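Local coordinates for protein trans-4-hydroxy-L-proline dehydratase (Clostridioides difficile 70-100-2010, PDB 6VXC) that uses a glycyl radical to dehydrate trans-4-hydroxy-L-proline to (S)-1-pyrroline-5-carboxylate in the anaerobic breakdown of hydroxyproline, at residues I45-L50 with Y103-C108; H109-L114 with K133-E138; A705-C710 with R746-M751; G719-N724 with D752-Q757. One frame throughout, in Å; residues are numbered along the deposited sequence.

Contact 1: I45-L50 with Y103-C108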
# COMPACT_ATOMS: atom_id res chain seq x y z
N ILE A 45 12.91 16.93 11.90
CA ILE A 45 12.93 16.47 13.29
C ILE A 45 11.92 17.20 14.17
O ILE A 45 11.79 16.86 15.36
CB ILE A 45 14.36 16.65 13.87
CG1 ILE A 45 14.60 15.68 15.03
CG2 ILE A 45 14.60 18.10 14.27
CD1 ILE A 45 14.60 14.21 14.62
N GLU A 46 11.20 18.19 13.64
CA GLU A 46 10.35 19.00 14.50
C GLU A 46 9.25 18.18 15.15
O GLU A 46 8.91 18.39 16.32
CB GLU A 46 9.74 20.16 13.72
CG GLU A 46 8.98 21.08 14.62
CD GLU A 46 8.45 22.30 13.90
OE1 GLU A 46 7.36 22.18 13.32
OE2 GLU A 46 9.13 23.34 13.92
N ARG A 47 8.63 17.28 14.39
CA ARG A 47 7.56 16.47 14.96
C ARG A 47 8.04 15.72 16.20
O ARG A 47 7.39 15.76 17.25
CB ARG A 47 7.03 15.48 13.93
CG ARG A 47 5.88 14.65 14.45
CD ARG A 47 5.57 13.46 13.59
NE ARG A 47 4.46 12.69 14.14
CZ ARG A 47 4.57 11.78 15.09
NH1 ARG A 47 5.76 11.49 15.61
NH2 ARG A 47 3.49 11.14 15.52
N ALA A 48 9.19 15.06 16.10
CA ALA A 48 9.70 14.28 17.23
C ALA A 48 9.94 15.17 18.44
O ALA A 48 9.64 14.78 19.57
CB ALA A 48 10.99 13.57 16.83
N VAL A 49 10.48 16.37 18.22
CA VAL A 49 10.69 17.29 19.34
C VAL A 49 9.37 17.60 20.02
O VAL A 49 9.25 17.51 21.25
CB VAL A 49 11.38 18.58 18.87
CG1 VAL A 49 11.40 19.60 20.00
CG2 VAL A 49 12.79 18.31 18.38
N LEU A 50 8.35 17.97 19.24
CA LEU A 50 7.09 18.40 19.84
C LEU A 50 6.39 17.25 20.55
O LEU A 50 5.76 17.47 21.59
CB LEU A 50 6.18 19.02 18.77
CG LEU A 50 6.72 20.36 18.22
CD1 LEU A 50 5.85 20.92 17.09
CD2 LEU A 50 6.89 21.38 19.34
N TYR A 103 8.99 9.37 13.63
CA TYR A 103 7.97 8.81 14.51
C TYR A 103 8.63 7.92 15.56
O TYR A 103 8.48 6.70 15.54
CB TYR A 103 6.93 8.05 13.68
CG TYR A 103 6.25 8.93 12.62
CD1 TYR A 103 6.88 9.21 11.42
CD2 TYR A 103 5.00 9.49 12.85
CE1 TYR A 103 6.28 10.02 10.47
CE2 TYR A 103 4.39 10.31 11.88
CZ TYR A 103 5.04 10.56 10.69
OH TYR A 103 4.46 11.37 9.71
N PRO A 104 9.36 8.52 16.51
CA PRO A 104 10.10 7.71 17.49
C PRO A 104 9.22 6.94 18.47
O PRO A 104 9.72 6.03 19.13
CB PRO A 104 10.96 8.75 18.22
CG PRO A 104 10.19 10.03 18.09
CD PRO A 104 9.53 9.96 16.73
N GLU A 105 7.93 7.26 18.57
CA GLU A 105 7.04 6.43 19.37
C GLU A 105 6.85 5.05 18.75
O GLU A 105 6.41 4.12 19.45
CB GLU A 105 5.67 7.09 19.55
CG GLU A 105 4.90 7.30 18.24
CD GLU A 105 5.11 8.67 17.66
OE1 GLU A 105 4.17 9.49 17.72
OE2 GLU A 105 6.24 8.96 17.20
N ILE A 106 7.14 4.91 17.46
CA ILE A 106 7.02 3.65 16.74
C ILE A 106 8.40 3.05 16.56
O ILE A 106 8.66 1.92 16.97
CB ILE A 106 6.33 3.85 15.38
CG1 ILE A 106 4.92 4.41 15.57
CG2 ILE A 106 6.29 2.52 14.61
CD1 ILE A 106 4.29 4.89 14.27
N CYS A 107 9.30 3.80 15.92
CA CYS A 107 10.68 3.38 15.69
C CYS A 107 11.59 4.56 15.98
O CYS A 107 11.59 5.55 15.24
CB CYS A 107 10.90 2.86 14.26
SG CYS A 107 12.60 2.33 13.97
N CYS A 108 12.35 4.45 17.05
CA CYS A 108 13.33 5.45 17.42
C CYS A 108 14.65 5.03 16.80
O CYS A 108 15.28 4.08 17.27
CB CYS A 108 13.43 5.56 18.94
SG CYS A 108 14.66 6.72 19.48

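Contact 2: H109-L114 with K133-E138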
# COMPACT_ATOMS: atom_id res chain seq x y z
N HIS A 109 15.06 5.70 15.74
CA HIS A 109 16.22 5.25 14.98
C HIS A 109 17.48 5.31 15.83
O HIS A 109 17.61 6.12 16.74
CB HIS A 109 16.41 6.10 13.73
CG HIS A 109 15.32 5.93 12.73
ND1 HIS A 109 14.40 6.92 12.46
CD2 HIS A 109 14.98 4.88 11.95
CE1 HIS A 109 13.54 6.48 11.55
NE2 HIS A 109 13.87 5.24 11.23
N THR A 110 18.41 4.39 15.54
CA THR A 110 19.77 4.49 16.06
C THR A 110 20.55 5.51 15.24
O THR A 110 20.17 5.87 14.11
CB THR A 110 20.49 3.15 16.00
OG1 THR A 110 20.70 2.78 14.63
CG2 THR A 110 19.68 2.06 16.69
N MET A 111 21.67 5.98 15.80
CA MET A 111 22.53 6.87 15.03
C MET A 111 23.07 6.17 13.79
O MET A 111 23.30 6.82 12.77
CB MET A 111 23.66 7.40 15.92
CG MET A 111 23.16 8.19 17.14
SD MET A 111 22.03 9.56 16.78
CE MET A 111 23.05 10.58 15.71
N GLU A 112 23.26 4.85 13.86
CA GLU A 112 23.66 4.13 12.65
C GLU A 112 22.55 4.15 11.61
O GLU A 112 22.82 4.27 10.42
CB GLU A 112 24.06 2.69 12.97
CG GLU A 112 24.59 1.98 11.73
CD GLU A 112 24.85 0.49 11.91
OE1 GLU A 112 24.55 -0.05 13.00
OE2 GLU A 112 25.37 -0.14 10.96
N ASP A 113 21.29 4.00 12.04
CA ASP A 113 20.17 4.13 11.11
C ASP A 113 20.24 5.43 10.34
O ASP A 113 20.06 5.46 9.12
CB ASP A 113 18.83 4.05 11.86
CG ASP A 113 18.47 2.65 12.30
OD1 ASP A 113 18.89 1.67 11.67
OD2 ASP A 113 17.73 2.53 13.30
N LEU A 114 20.48 6.54 11.05
CA LEU A 114 20.55 7.83 10.39
C LEU A 114 21.69 7.86 9.40
O LEU A 114 21.54 8.38 8.29
CB LEU A 114 20.72 8.94 11.43
CG LEU A 114 19.58 9.05 12.43
CD1 LEU A 114 19.72 10.30 13.28
CD2 LEU A 114 18.24 9.01 11.71
N LYS A 133 22.06 15.94 15.75
CA LYS A 133 22.32 16.33 17.13
C LYS A 133 21.06 16.22 17.97
O LYS A 133 21.08 15.60 19.04
CB LYS A 133 22.86 17.76 17.19
CG LYS A 133 23.16 18.22 18.62
CD LYS A 133 23.73 19.63 18.70
CE LYS A 133 22.68 20.70 18.40
NZ LYS A 133 21.64 20.74 19.45
N ILE A 134 19.96 16.80 17.51
CA ILE A 134 18.71 16.79 18.27
C ILE A 134 18.24 15.36 18.50
O ILE A 134 17.85 14.99 19.62
CB ILE A 134 17.64 17.63 17.54
CG1 ILE A 134 18.02 19.10 17.55
CG2 ILE A 134 16.26 17.40 18.12
CD1 ILE A 134 17.06 19.95 16.75
N HIS A 135 18.28 14.53 17.46
CA HIS A 135 17.88 13.14 17.62
C HIS A 135 18.75 12.44 18.65
O HIS A 135 18.26 11.69 19.49
CB HIS A 135 17.94 12.40 16.28
CG HIS A 135 17.43 11.00 16.37
ND1 HIS A 135 16.08 10.70 16.44
CD2 HIS A 135 18.07 9.82 16.47
CE1 HIS A 135 15.92 9.40 16.54
NE2 HIS A 135 17.12 8.83 16.56
N LYS A 136 20.07 12.68 18.59
CA LYS A 136 20.98 12.03 19.51
C LYS A 136 20.76 12.51 20.94
O LYS A 136 20.78 11.70 21.87
CB LYS A 136 22.43 12.29 19.10
CG LYS A 136 23.42 11.59 20.00
CD LYS A 136 24.84 12.04 19.76
CE LYS A 136 25.81 11.04 20.38
NZ LYS A 136 27.19 11.58 20.50
N GLU A 137 20.54 13.81 21.13
CA GLU A 137 20.54 14.39 22.47
C GLU A 137 19.16 14.48 23.10
O GLU A 137 19.04 14.35 24.32
CB GLU A 137 21.15 15.78 22.44
CG GLU A 137 22.59 15.81 22.00
CD GLU A 137 23.15 17.23 21.95
OE1 GLU A 137 24.38 17.37 21.76
OE2 GLU A 137 22.36 18.19 22.12
N GLU A 138 18.11 14.70 22.31
CA GLU A 138 16.77 14.85 22.87
C GLU A 138 15.88 13.64 22.64
O GLU A 138 15.09 13.29 23.53
CB GLU A 138 16.08 16.08 22.29
CG GLU A 138 16.86 17.39 22.35
CD GLU A 138 17.27 17.79 23.76
OE1 GLU A 138 18.38 18.35 23.91
OE2 GLU A 138 16.47 17.60 24.70

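Contact 3: A705-C710 with R746-M751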
# COMPACT_ATOMS: atom_id res chain seq x y z
N ALA A 705 -3.65 -16.66 -22.76
CA ALA A 705 -3.44 -17.88 -21.98
C ALA A 705 -3.15 -17.55 -20.52
O ALA A 705 -3.61 -18.25 -19.63
CB ALA A 705 -2.31 -18.73 -22.58
N VAL A 706 -2.41 -16.46 -20.25
CA VAL A 706 -2.11 -16.20 -18.84
C VAL A 706 -3.34 -15.67 -18.10
O VAL A 706 -3.57 -16.05 -16.95
CB VAL A 706 -0.87 -15.28 -18.63
CG1 VAL A 706 -0.04 -15.05 -19.88
CG2 VAL A 706 -1.21 -14.03 -17.88
N ILE A 707 -4.16 -14.82 -18.73
CA ILE A 707 -5.34 -14.37 -17.98
C ILE A 707 -6.30 -15.53 -17.76
O ILE A 707 -7.01 -15.58 -16.75
CB ILE A 707 -6.07 -13.17 -18.64
CG1 ILE A 707 -6.59 -13.49 -20.04
CG2 ILE A 707 -5.21 -11.88 -18.59
CD1 ILE A 707 -7.69 -12.50 -20.54
N LYS A 708 -6.31 -16.51 -18.66
CA LYS A 708 -7.10 -17.72 -18.41
C LYS A 708 -6.53 -18.52 -17.23
O LYS A 708 -7.29 -19.00 -16.39
CB LYS A 708 -7.15 -18.56 -19.69
CG LYS A 708 -8.10 -18.02 -20.75
CD LYS A 708 -8.40 -19.09 -21.78
CE LYS A 708 -8.93 -18.51 -23.07
NZ LYS A 708 -9.13 -19.59 -24.07
N SER A 709 -5.20 -18.64 -17.13
CA SER A 709 -4.61 -19.29 -15.96
C SER A 709 -4.95 -18.53 -14.67
O SER A 709 -5.38 -19.12 -13.68
CB SER A 709 -3.09 -19.39 -16.13
OG SER A 709 -2.68 -20.40 -17.03
N CYS A 710 -4.76 -17.21 -14.68
CA CYS A 710 -5.00 -16.41 -13.48
C CYS A 710 -6.47 -16.45 -13.05
O CYS A 710 -6.76 -16.32 -11.85
CB CYS A 710 -4.56 -14.96 -13.71
SG CYS A 710 -2.79 -14.75 -13.89
N ARG A 746 -11.23 -6.38 -20.35
CA ARG A 746 -12.61 -6.86 -20.31
C ARG A 746 -12.68 -8.38 -20.25
O ARG A 746 -13.54 -8.94 -19.56
CB ARG A 746 -13.40 -6.37 -21.54
CG ARG A 746 -13.67 -4.89 -21.64
CD ARG A 746 -14.93 -4.49 -20.94
NE ARG A 746 -15.34 -3.14 -21.31
CZ ARG A 746 -16.03 -2.35 -20.51
NH1 ARG A 746 -16.38 -2.78 -19.30
NH2 ARG A 746 -16.34 -1.11 -20.88
N ALA A 747 -11.84 -9.06 -21.02
CA ALA A 747 -11.86 -10.51 -21.02
C ALA A 747 -11.49 -11.04 -19.64
O ALA A 747 -12.21 -11.85 -19.06
CB ALA A 747 -10.90 -11.06 -22.07
N TYR A 748 -10.40 -10.53 -19.08
CA TYR A 748 -9.99 -10.97 -17.76
C TYR A 748 -11.08 -10.70 -16.74
O TYR A 748 -11.45 -11.59 -15.96
CB TYR A 748 -8.69 -10.27 -17.35
CG TYR A 748 -8.07 -10.79 -16.06
CD1 TYR A 748 -8.03 -12.15 -15.77
CD2 TYR A 748 -7.50 -9.91 -15.14
CE1 TYR A 748 -7.44 -12.62 -14.60
CE2 TYR A 748 -6.91 -10.36 -13.96
CZ TYR A 748 -6.89 -11.72 -13.69
OH TYR A 748 -6.32 -12.19 -12.52
N PHE A 749 -11.65 -9.50 -16.77
CA PHE A 749 -12.65 -9.13 -15.77
C PHE A 749 -13.95 -9.88 -15.99
O PHE A 749 -14.68 -10.18 -15.03
CB PHE A 749 -12.87 -7.61 -15.76
CG PHE A 749 -11.71 -6.81 -15.22
CD1 PHE A 749 -10.56 -7.44 -14.76
CD2 PHE A 749 -11.78 -5.43 -15.16
CE1 PHE A 749 -9.49 -6.70 -14.26
CE2 PHE A 749 -10.72 -4.68 -14.67
CZ PHE A 749 -9.57 -5.31 -14.22
N ASN A 750 -14.25 -10.25 -17.24
CA ASN A 750 -15.43 -11.05 -17.47
C ASN A 750 -15.30 -12.43 -16.84
O ASN A 750 -16.32 -13.07 -16.57
CB ASN A 750 -15.72 -11.20 -18.97
CG ASN A 750 -17.18 -11.49 -19.24
OD1 ASN A 750 -18.04 -10.66 -18.96
ND2 ASN A 750 -17.48 -12.67 -19.73
N MET A 751 -14.07 -12.91 -16.62
CA MET A 751 -13.82 -14.15 -15.88
C MET A 751 -13.61 -13.91 -14.39
O MET A 751 -13.16 -14.83 -13.69
CB MET A 751 -12.61 -14.87 -16.47
CG MET A 751 -12.77 -15.29 -17.91
SD MET A 751 -11.36 -16.20 -18.56
CE MET A 751 -10.08 -14.97 -18.65

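Contact 4: G719-N724 with D752-Q757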
# COMPACT_ATOMS: atom_id res chain seq x y z
N GLY A 719 -8.85 -10.76 -0.64
CA GLY A 719 -8.92 -9.32 -0.56
C GLY A 719 -8.08 -8.66 -1.63
O GLY A 719 -7.55 -7.56 -1.42
N GLY A 720 -7.89 -9.34 -2.77
CA GLY A 720 -7.17 -8.77 -3.89
C GLY A 720 -5.96 -9.57 -4.35
O GLY A 720 -5.24 -10.16 -3.53
N THR A 721 -5.71 -9.57 -5.66
CA THR A 721 -4.55 -10.23 -6.27
C THR A 721 -3.92 -9.27 -7.27
O THR A 721 -4.61 -8.44 -7.87
CB THR A 721 -4.94 -11.51 -7.00
OG1 THR A 721 -5.82 -11.18 -8.08
CG2 THR A 721 -5.60 -12.53 -6.06
N LEU A 722 -2.62 -9.43 -7.50
CA LEU A 722 -1.86 -8.50 -8.33
C LEU A 722 -1.33 -9.21 -9.57
O LEU A 722 -0.59 -10.19 -9.47
CB LEU A 722 -0.71 -7.91 -7.52
CG LEU A 722 -0.03 -6.69 -8.12
CD1 LEU A 722 0.63 -5.90 -6.98
CD2 LEU A 722 0.99 -7.08 -9.17
N LEU A 723 -1.69 -8.70 -10.75
CA LEU A 723 -1.20 -9.27 -12.01
C LEU A 723 -0.50 -8.20 -12.83
O LEU A 723 -1.13 -7.24 -13.27
CB LEU A 723 -2.34 -9.90 -12.83
CG LEU A 723 -1.94 -10.41 -14.23
CD1 LEU A 723 -0.84 -11.45 -14.14
CD2 LEU A 723 -3.13 -10.98 -14.98
N ASN A 724 0.81 -8.40 -13.08
CA ASN A 724 1.60 -7.62 -14.02
C ASN A 724 1.58 -8.28 -15.39
O ASN A 724 1.76 -9.49 -15.50
CB ASN A 724 3.06 -7.51 -13.61
CG ASN A 724 3.32 -6.47 -12.56
OD1 ASN A 724 3.95 -6.75 -11.53
ND2 ASN A 724 2.82 -5.28 -12.80
N ASP A 752 -13.89 -12.70 -13.90
CA ASP A 752 -13.81 -12.31 -12.50
C ASP A 752 -12.38 -12.16 -11.98
O ASP A 752 -12.14 -12.24 -10.78
CB ASP A 752 -14.60 -13.29 -11.62
CG ASP A 752 -16.09 -13.19 -11.87
OD1 ASP A 752 -16.56 -12.08 -12.18
OD2 ASP A 752 -16.79 -14.22 -11.81
N GLY A 753 -11.42 -11.90 -12.87
CA GLY A 753 -10.11 -11.47 -12.42
C GLY A 753 -10.21 -10.15 -11.68
O GLY A 753 -11.11 -9.36 -11.91
N HIS A 754 -9.29 -9.95 -10.74
CA HIS A 754 -9.35 -8.82 -9.82
C HIS A 754 -8.67 -7.56 -10.36
O HIS A 754 -9.20 -6.45 -10.21
CB HIS A 754 -8.70 -9.22 -8.49
CG HIS A 754 -8.61 -8.11 -7.51
ND1 HIS A 754 -9.68 -7.68 -6.76
CD2 HIS A 754 -7.57 -7.32 -7.16
CE1 HIS A 754 -9.30 -6.69 -5.98
NE2 HIS A 754 -8.02 -6.44 -6.21
N HIS A 755 -7.50 -7.71 -10.97
CA HIS A 755 -6.61 -6.58 -11.24
C HIS A 755 -5.66 -6.93 -12.37
O HIS A 755 -5.21 -8.07 -12.49
CB HIS A 755 -5.81 -6.23 -9.98
CG HIS A 755 -4.53 -5.51 -10.26
ND1 HIS A 755 -3.34 -6.17 -10.50
CD2 HIS A 755 -4.25 -4.19 -10.34
CE1 HIS A 755 -2.38 -5.28 -10.70
NE2 HIS A 755 -2.91 -4.07 -10.61
N ILE A 756 -5.32 -5.93 -13.18
CA ILE A 756 -4.25 -6.05 -14.15
C ILE A 756 -3.64 -4.67 -14.38
O ILE A 756 -4.34 -3.65 -14.34
CB ILE A 756 -4.75 -6.72 -15.46
CG1 ILE A 756 -3.59 -7.16 -16.37
CG2 ILE A 756 -5.72 -5.83 -16.23
CD1 ILE A 756 -4.04 -8.10 -17.47
N GLN A 757 -2.33 -4.64 -14.62
CA GLN A 757 -1.62 -3.41 -14.91
C GLN A 757 -0.48 -3.72 -15.89
O GLN A 757 0.02 -4.84 -15.91
CB GLN A 757 -1.06 -2.78 -13.63
CG GLN A 757 -0.03 -3.65 -12.94
CD GLN A 757 0.27 -3.19 -11.52
OE1 GLN A 757 -0.57 -2.56 -10.87
NE2 GLN A 757 1.49 -3.44 -11.06
O HOH W 1 -5.80 -10.19 -10.66

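Contact 1: I45-L50 with Y103-C108
Two arginines grip Glu105 OE1: Arg47 NH2 at 2.8 Å, and Arg68 of helix 64-78, which forms a second salt bridge to the same oxygen. The Arg47 half is a bidentate, end-on salt bridge that fastens the first turn of helix 46-58 to the loop between strand 99-101 and helix 111-119, in the pyruvate formate-lyase-like part of the enzyme. Arg47 NH1 completes it, meeting Glu105 OE2 on the syn side at 3.0 Å, whereas OE1 is approached from above the carboxylate plane. The guanidinium and carboxylate planes stand 36° apart, in keeping with that tilt. Arg47 reaches the acid with its chain extended to NE; Glu105 turns back to it through a bend at chi2 (-95°). Tyr103 covers one face of the guanidinium, its CD2 over the centre, 3.2 Å from Arg47 CZ, and Arg47 CD makes a CH-pi contact over the tyrosine ring. Backbone oxygens of Thr102 and Thr292 accept from NH1 and NE, so the buried guanidinium is held along its rim and its rotation is fixed. Tyr103 OH is hydrogen-bonded to Thr291 O. Beside the charged pair, Ala48 CB rests on Pro104 CG at 3.8 Å.

Contact 2: H109-L114 with K133-E138
A capping box starts helix 111-119, and the residue just ahead of it, His109, ties this helix start to helix 129-143. His135 NE2 donates to His109 O at 2.8 Å; the N-H points straight at the oxygen (180°), and the acceptor lies in the imidazole plane, though the donor stands above the plane of the carbonyl. This bond shows that NE2 carries a proton. The chi1 of His135, -175°, turns the imidazole out from its helix, toward the loop. The capping box itself pairs Thr110 OG1 with Asp113 N at 2.9 Å and Asp113 OD2 with Thr110 N at 3.0 Å, which holds the backbone around the acceptor carbonyl. Two apolar side chains also touch the imidazole. Leu114 CD1 comes to 3.6 Å from His135 CD2, while Met111 SD lies at the ring's edge, 4.0 Å from His135 CD2, in a Met-aromatic contact. Met111 is folded back by bends at chi2 and chi3, and its SD also settles on Lys136 CB at 3.6 Å, at the more exposed margin of the contact. Further along helix 129-143, Ile140 touches both Met111 and His135; Ile134 of the same helix packs on Ile45, just ahead of helix 46-58.

Contact 3: A705-C710 with R746-M751
Ile707 is the bump of this helix-helix contact, set in a hollow formed by Ala747, Tyr748 and Met751 of the neighbouring helix end. Helices 703-711 and 734-750, both in the glycine-radical region, run nearly parallel here, with the axes of the short segments 9.7 Å apart and crossing at -19°. CB and CG2 of the isoleucine lie on the Tyr748 ring, Ile707 CB 3.6 Å from Tyr748 CD1, while the CG1-CD1 branch goes to Ala747 and Met751. Because CG1 stands between the backbone N and the carbonyl carbon (chi1 61°), Ile707 CD1 is carried across to the far helix, where it meets Ala747 CB at 3.8 Å and Met751 CE at 3.9 Å. Ile707 CD1 also lies 3.7 Å from Tyr748 N, so it seats against the helix backbone. The Tyr748 and Ile707 side chains lie alongside one another, pointing opposite ways, the ring extending toward the next turn of helix 703-711, where Cys710 CB receives it. On the more exposed flank, Met751, the first residue beyond the helix, bends at chi3 and turns its methyl inward over the backbone of Ile707 and Lys708. Ile692 packs against Tyr748 from outside the pair. The tyrosine ends on Cys710, with Tyr748 OH 3.5 Å from Cys710 CB.

Contact 4: G719-N724 with D752-Q757
His755 reaches from strand 755-759 to the incoming chain of 719-724, where the two run side by side in the same direction before pairing as parallel strands at Asn724 and Gln757. His755 CB lies 3.3 Å from Thr721 O. CG, anti to the backbone N (chi1 156°), carries the ring alongside Leu722. His755 ND1 accepts from Leu723 N at 3.0 Å, the donor lying in the ring plane and the bond nearly straight (168°). His755 CE1 passes 3.8 Å from Leu722 CG and 3.5 Å from Leu723 O; beyond the two segments the ring meets that of Tyr427. The Leu722 side chain points the same way as His755, about 4 Å from the side chain of Cys454, the probable radical cysteine. The next link is backbone, Gln757 N to Leu723 O at 3.2 Å. Nearer the start of both segments, Gly720 CA lies over the face of His754 in a CH-pi contact; His754 is hydrogen-bonded to Glu435 and Val455 O. A water bridges Thr721 OG1 and His755 O, and Thr721 OG1 is also hydrogen-bonded to His715. Strand 724-726 lies beside strand 755-759 at the margin of a mixed sheet, while Leu723 and Ile756 pack together toward helices 703-711 and 734-750.

From the N terminus, contact 1 comes first, closing a loop of 52 residues between the start of helix 46-58 and the 103-108 segment. The chain runs straight on into contact 2, which closes a shorter excursion back to helix 129-143; the two follow in series yet touch, Val49 packing on Ile134. Together they join three helix regions on one side of the molecule. Contacts 3 and 4 lie on the opposite side of the chain's centre, in the glycine-radical region, and their segments alternate: 705-710, 719-724, 746-751, 752-757. They therefore cross, tying a helix pair to the sheet edge, with Tyr748 and Cys710 meeting Leu723.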